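Local coordinates for ribosomal protein S2-related protein (Deinococcus radiodurans, PDB 2JH3), which binds a 4Fe-4S cluster and resembles the chelatases in fold, consistent with a role as a sirohydrochlorin ferrochelatase, at residues L88-G99 with R103-R114. Numbering follows the deposited sequence.
Sequences LGLGHQGPVPTG and RVLGGRRVRYTR
Leu90 fits against Leu105, Val110 and Tyr112 where the loop that follows helix 78-88, leaving it through a Schellman motif with Gly89 as C-prime residue, packs against the beta-hairpin that edges the mixed sheet of a CbiX, chelatase-type domain. Among the apolar contacts, Leu90 CD2 presses on Leu105 CD2 at 3.5 Å, tighter than usual, while Leu90 CD1 lies 3.6 Å from Tyr112 CB. Tyr112 also takes Val96 CG2 at its ring edge, 4.0 Å from CE2; its hydroxyl bonds to Thr80 O of the helix. Arginine side chains make the direct hydrogen bonds. Arg103 bends at chi2 (-77°) and bridges consecutive loop carbonyls, NE reaching Leu90 O in a weak bond and NH2 giving Gly91 O a straighter one (3.1 Å, 163°). A leucine in place of Arg103 would probably leave both carbonyls without these donors and this part of the loop freer to move. Arg114 NH1 donates to Thr98 OG1 (3.0 Å), its NE forming a salt bridge with Glu76. A water accepts from Gly99 N and Arg114 N. Arg111, whose NH2 holds Ala261 O, sends NE to Gly99 O at 3.1 Å, from above the carbonyl plane.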
loop_
_atom_site.group_PDB
_atom_site.type_symbol
_atom_site.label_atom_id
_atom_site.label_comp_id
_atom_site.label_asym_id
_atom_site.label_seq_id
_atom_site.Cartn_x
_atom_site.Cartn_y
_atom_site.Cartn_z
ATOM N N LEU A 88 5.330 -7.669 27.669
ATOM C CA LEU A 88 4.516 -8.792 28.086
ATOM C C LEU A 88 3.629 -8.456 29.257
ATOM O O LEU A 88 2.683 -9.182 29.506
ATOM C CB LEU A 88 5.391 -9.984 28.464
ATOM C CG LEU A 88 5.831 -11.093 27.528
ATOM C CD1 LEU A 88 5.018 -11.393 26.264
ATOM C CD2 LEU A 88 7.337 -11.104 27.228
ATOM N N GLY A 89 3.954 -7.414 30.025
ATOM C CA GLY A 89 3.155 -7.050 31.205
ATOM C C GLY A 89 3.483 -7.837 32.451
ATOM O O GLY A 89 2.601 -8.104 33.281
ATOM N N LEU A 90 4.752 -8.225 32.603
ATOM C CA LEU A 90 5.129 -9.152 33.685
ATOM C C LEU A 90 5.401 -8.496 35.023
ATOM O O LEU A 90 5.439 -9.207 36.044
ATOM C CB LEU A 90 6.354 -10.006 33.283
ATOM C CG LEU A 90 6.078 -10.898 32.108
ATOM C CD1 LEU A 90 7.300 -11.729 31.826
ATOM C CD2 LEU A 90 4.836 -11.769 32.391
ATOM N N GLY A 91 5.599 -7.182 35.040
ATOM C CA GLY A 91 5.855 -6.442 36.291
ATOM C C GLY A 91 7.182 -6.862 36.897
ATOM O O GLY A 91 7.239 -7.287 38.026
ATOM N N HIS A 92 8.239 -6.765 36.098
ATOM C CA HIS A 92 9.582 -7.226 36.464
ATOM C C HIS A 92 10.621 -6.452 35.699
ATOM O O HIS A 92 10.479 -6.194 34.500
ATOM C CB HIS A 92 9.744 -8.734 36.186
ATOM C CG HIS A 92 11.062 -9.279 36.665
ATOM N ND1 HIS A 92 11.255 -9.713 37.966
ATOM C CD2 HIS A 92 12.265 -9.385 36.047
ATOM C CE1 HIS A 92 12.514 -10.091 38.111
ATOM N NE2 HIS A 92 13.142 -9.895 36.966
ATOM N N GLN A 93 11.676 -6.059 36.385
ATOM C CA GLN A 93 12.837 -5.578 35.689
ATOM C C GLN A 93 14.104 -6.129 36.310
ATOM O O GLN A 93 14.095 -6.613 37.430
ATOM C CB GLN A 93 12.837 -4.058 35.631
ATOM C CG GLN A 93 12.933 -3.447 36.964
ATOM C CD GLN A 93 12.508 -1.996 36.946
ATOM O OE1 GLN A 93 12.408 -1.373 35.863
ATOM N NE2 GLN A 93 12.252 -1.436 38.147
ATOM N N GLY A 94 15.187 -6.074 35.573
ATOM C CA GLY A 94 16.478 -6.646 36.046
ATOM C C GLY A 94 16.609 -8.160 35.982
ATOM O O GLY A 94 15.783 -8.858 35.382
ATOM N N PRO A 95 17.707 -8.670 36.550
ATOM C CA PRO A 95 18.097 -10.057 36.511
ATOM C C PRO A 95 16.977 -11.015 36.718
ATOM O O PRO A 95 16.243 -10.895 37.676
ATOM C CB PRO A 95 19.104 -10.139 37.669
ATOM C CG PRO A 95 19.891 -8.872 37.437
ATOM C CD PRO A 95 18.747 -7.865 37.258
ATOM N N VAL A 96 16.840 -11.933 35.783
ATOM C CA VAL A 96 15.957 -13.066 35.925
ATOM C C VAL A 96 16.798 -14.259 36.436
ATOM O O VAL A 96 17.761 -14.683 35.798
ATOM C CB VAL A 96 15.331 -13.471 34.580
ATOM C CG1 VAL A 96 14.433 -14.725 34.700
ATOM C CG2 VAL A 96 14.558 -12.298 33.989
ATOM N N PRO A 97 16.388 -14.849 37.554
ATOM C CA PRO A 97 17.159 -15.942 38.137
ATOM C C PRO A 97 16.892 -17.220 37.441
ATOM O O PRO A 97 15.884 -17.338 36.754
ATOM C CB PRO A 97 16.605 -16.002 39.542
ATOM C CG PRO A 97 15.200 -15.536 39.387
ATOM C CD PRO A 97 15.237 -14.477 38.390
ATOM N N THR A 98 17.791 -18.186 37.592
ATOM C CA THR A 98 17.585 -19.530 37.046
ATOM C C THR A 98 16.229 -19.993 37.531
ATOM O O THR A 98 15.869 -19.737 38.655
ATOM C CB THR A 98 18.701 -20.501 37.543
ATOM O OG1 THR A 98 19.974 -20.007 37.120
ATOM C CG2 THR A 98 18.523 -21.918 37.035
ATOM N N GLY A 99 15.431 -20.599 36.658
ATOM C CA GLY A 99 14.110 -21.019 37.081
ATOM C C GLY A 99 12.958 -20.030 36.848
ATOM O O GLY A 99 11.776 -20.396 37.030
ATOM N N ARG A 103 4.326 -15.296 37.401
ATOM C CA ARG A 103 3.265 -14.321 37.588
ATOM C C ARG A 103 1.901 -14.972 37.278
ATOM O O ARG A 103 1.791 -15.903 36.479
ATOM C CB ARG A 103 3.395 -13.087 36.667
ATOM C CG ARG A 103 4.647 -12.218 36.863
ATOM C CD ARG A 103 4.560 -11.321 38.086
ATOM N NE ARG A 103 5.771 -10.510 38.315
ATOM C CZ ARG A 103 6.788 -10.871 39.089
ATOM N NH1 ARG A 103 6.784 -12.031 39.743
ATOM N NH2 ARG A 103 7.807 -10.055 39.235
ATOM N N VAL A 104 0.852 -14.469 37.921
ATOM C CA VAL A 104 -0.483 -14.809 37.481
ATOM C C VAL A 104 -0.945 -13.588 36.691
ATOM O O VAL A 104 -1.063 -12.486 37.239
ATOM C CB VAL A 104 -1.442 -15.141 38.606
ATOM C CG1 VAL A 104 -2.813 -15.454 38.003
ATOM C CG2 VAL A 104 -0.922 -16.330 39.425
ATOM N N LEU A 105 -1.133 -13.773 35.390
ATOM C CA LEU A 105 -1.709 -12.727 34.595
ATOM C C LEU A 105 -2.750 -13.247 33.618
ATOM O O LEU A 105 -2.643 -14.343 33.097
ATOM C CB LEU A 105 -0.631 -11.813 33.999
ATOM C CG LEU A 105 0.155 -11.983 32.725
ATOM C CD1 LEU A 105 0.351 -10.586 32.107
ATOM C CD2 LEU A 105 1.507 -12.610 33.040
ATOM N N GLY A 106 -3.822 -12.463 33.463
ATOM C CA GLY A 106 -5.114 -13.011 33.032
ATOM C C GLY A 106 -5.493 -14.175 33.952
ATOM O O GLY A 106 -5.257 -14.129 35.181
ATOM N N GLY A 107 -6.043 -15.244 33.385
ATOM C CA GLY A 107 -6.182 -16.487 34.170
ATOM C C GLY A 107 -4.939 -17.388 34.281
ATOM O O GLY A 107 -4.908 -18.366 35.067
ATOM N N ARG A 108 -3.893 -17.033 33.560
ATOM C CA ARG A 108 -2.741 -17.891 33.356
ATOM C C ARG A 108 -1.625 -17.715 34.384
ATOM O O ARG A 108 -1.361 -16.598 34.864
ATOM C CB ARG A 108 -2.176 -17.631 31.968
ATOM C CG ARG A 108 -3.236 -17.714 30.885
ATOM C CD ARG A 108 -2.616 -17.665 29.536
ATOM N NE ARG A 108 -3.555 -17.862 28.426
ATOM C CZ ARG A 108 -4.381 -16.926 27.950
ATOM N NH1 ARG A 108 -4.447 -15.748 28.550
ATOM N NH2 ARG A 108 -5.173 -17.189 26.899
ATOM N N ARG A 109 -1.000 -18.844 34.730
ATOM C CA ARG A 109 0.298 -18.857 35.356
ATOM C C ARG A 109 1.382 -18.850 34.283
ATOM O O ARG A 109 1.504 -19.767 33.499
ATOM C CB ARG A 109 0.454 -20.101 36.158
ATOM C CG ARG A 109 1.642 -20.087 37.052
ATOM C CD ARG A 109 1.887 -21.499 37.508
ATOM N NE ARG A 109 2.969 -21.596 38.481
ATOM C CZ ARG A 109 4.231 -21.940 38.204
ATOM N NH1 ARG A 109 4.614 -22.212 36.951
ATOM N NH2 ARG A 109 5.118 -22.027 39.205
ATOM N N VAL A 110 2.169 -17.798 34.291
ATOM C CA VAL A 110 3.223 -17.570 33.332
ATOM C C VAL A 110 4.553 -17.622 34.071
ATOM O O VAL A 110 4.742 -16.901 35.058
ATOM C CB VAL A 110 3.086 -16.138 32.728
ATOM C CG1 VAL A 110 4.070 -15.930 31.599
ATOM C CG2 VAL A 110 1.647 -15.900 32.273
ATOM N N ARG A 111 5.462 -18.416 33.536
ATOM C CA ARG A 111 6.887 -18.432 33.942
ATOM C C ARG A 111 7.754 -17.934 32.773
ATOM O O ARG A 111 7.754 -18.513 31.689
ATOM C CB ARG A 111 7.279 -19.854 34.331
ATOM C CG ARG A 111 8.609 -19.983 34.977
ATOM C CD ARG A 111 8.763 -21.411 35.581
ATOM N NE ARG A 111 10.003 -21.954 35.064
ATOM C CZ ARG A 111 10.106 -22.924 34.166
ATOM N NH1 ARG A 111 9.043 -23.566 33.680
ATOM N NH2 ARG A 111 11.320 -23.252 33.773
ATOM N N TYR A 112 8.454 -16.850 33.029
ATOM C CA TYR A 112 9.386 -16.205 32.112
ATOM C C TYR A 112 10.804 -16.640 32.458
ATOM O O TYR A 112 11.287 -16.418 33.584
ATOM C CB TYR A 112 9.218 -14.692 32.211
ATOM C CG TYR A 112 10.110 -13.854 31.307
ATOM C CD1 TYR A 112 9.891 -13.794 29.939
ATOM C CD2 TYR A 112 11.167 -13.113 31.819
ATOM C CE1 TYR A 112 10.684 -13.005 29.114
ATOM C CE2 TYR A 112 11.969 -12.319 30.979
ATOM C CZ TYR A 112 11.709 -12.278 29.629
ATOM O OH TYR A 112 12.491 -11.533 28.758
ATOM N N THR A 113 11.455 -17.328 31.522
ATOM C CA THR A 113 12.787 -17.888 31.797
ATOM C C THR A 113 13.918 -16.900 31.432
ATOM O O THR A 113 13.712 -15.830 30.831
ATOM C CB THR A 113 13.050 -19.210 31.055
ATOM O OG1 THR A 113 13.299 -18.986 29.644
ATOM C CG2 THR A 113 11.890 -20.183 31.184
ATOM N N ARG A 114 15.131 -17.313 31.806
ATOM C CA ARG A 114 16.344 -16.697 31.345
ATOM C C ARG A 114 16.397 -16.931 29.876
ATOM O O ARG A 114 15.753 -17.852 29.329
ATOM C CB ARG A 114 17.538 -17.318 32.088
ATOM C CG ARG A 114 17.526 -16.918 33.523
ATOM C CD ARG A 114 18.765 -17.479 34.269
ATOM N NE ARG A 114 20.010 -16.818 33.849
ATOM C CZ ARG A 114 21.229 -17.140 34.316
ATOM N NH1 ARG A 114 21.376 -18.137 35.201
ATOM N NH2 ARG A 114 22.294 -16.507 33.856
HETATM O O HOH W 1 15.515 -19.849 33.607
#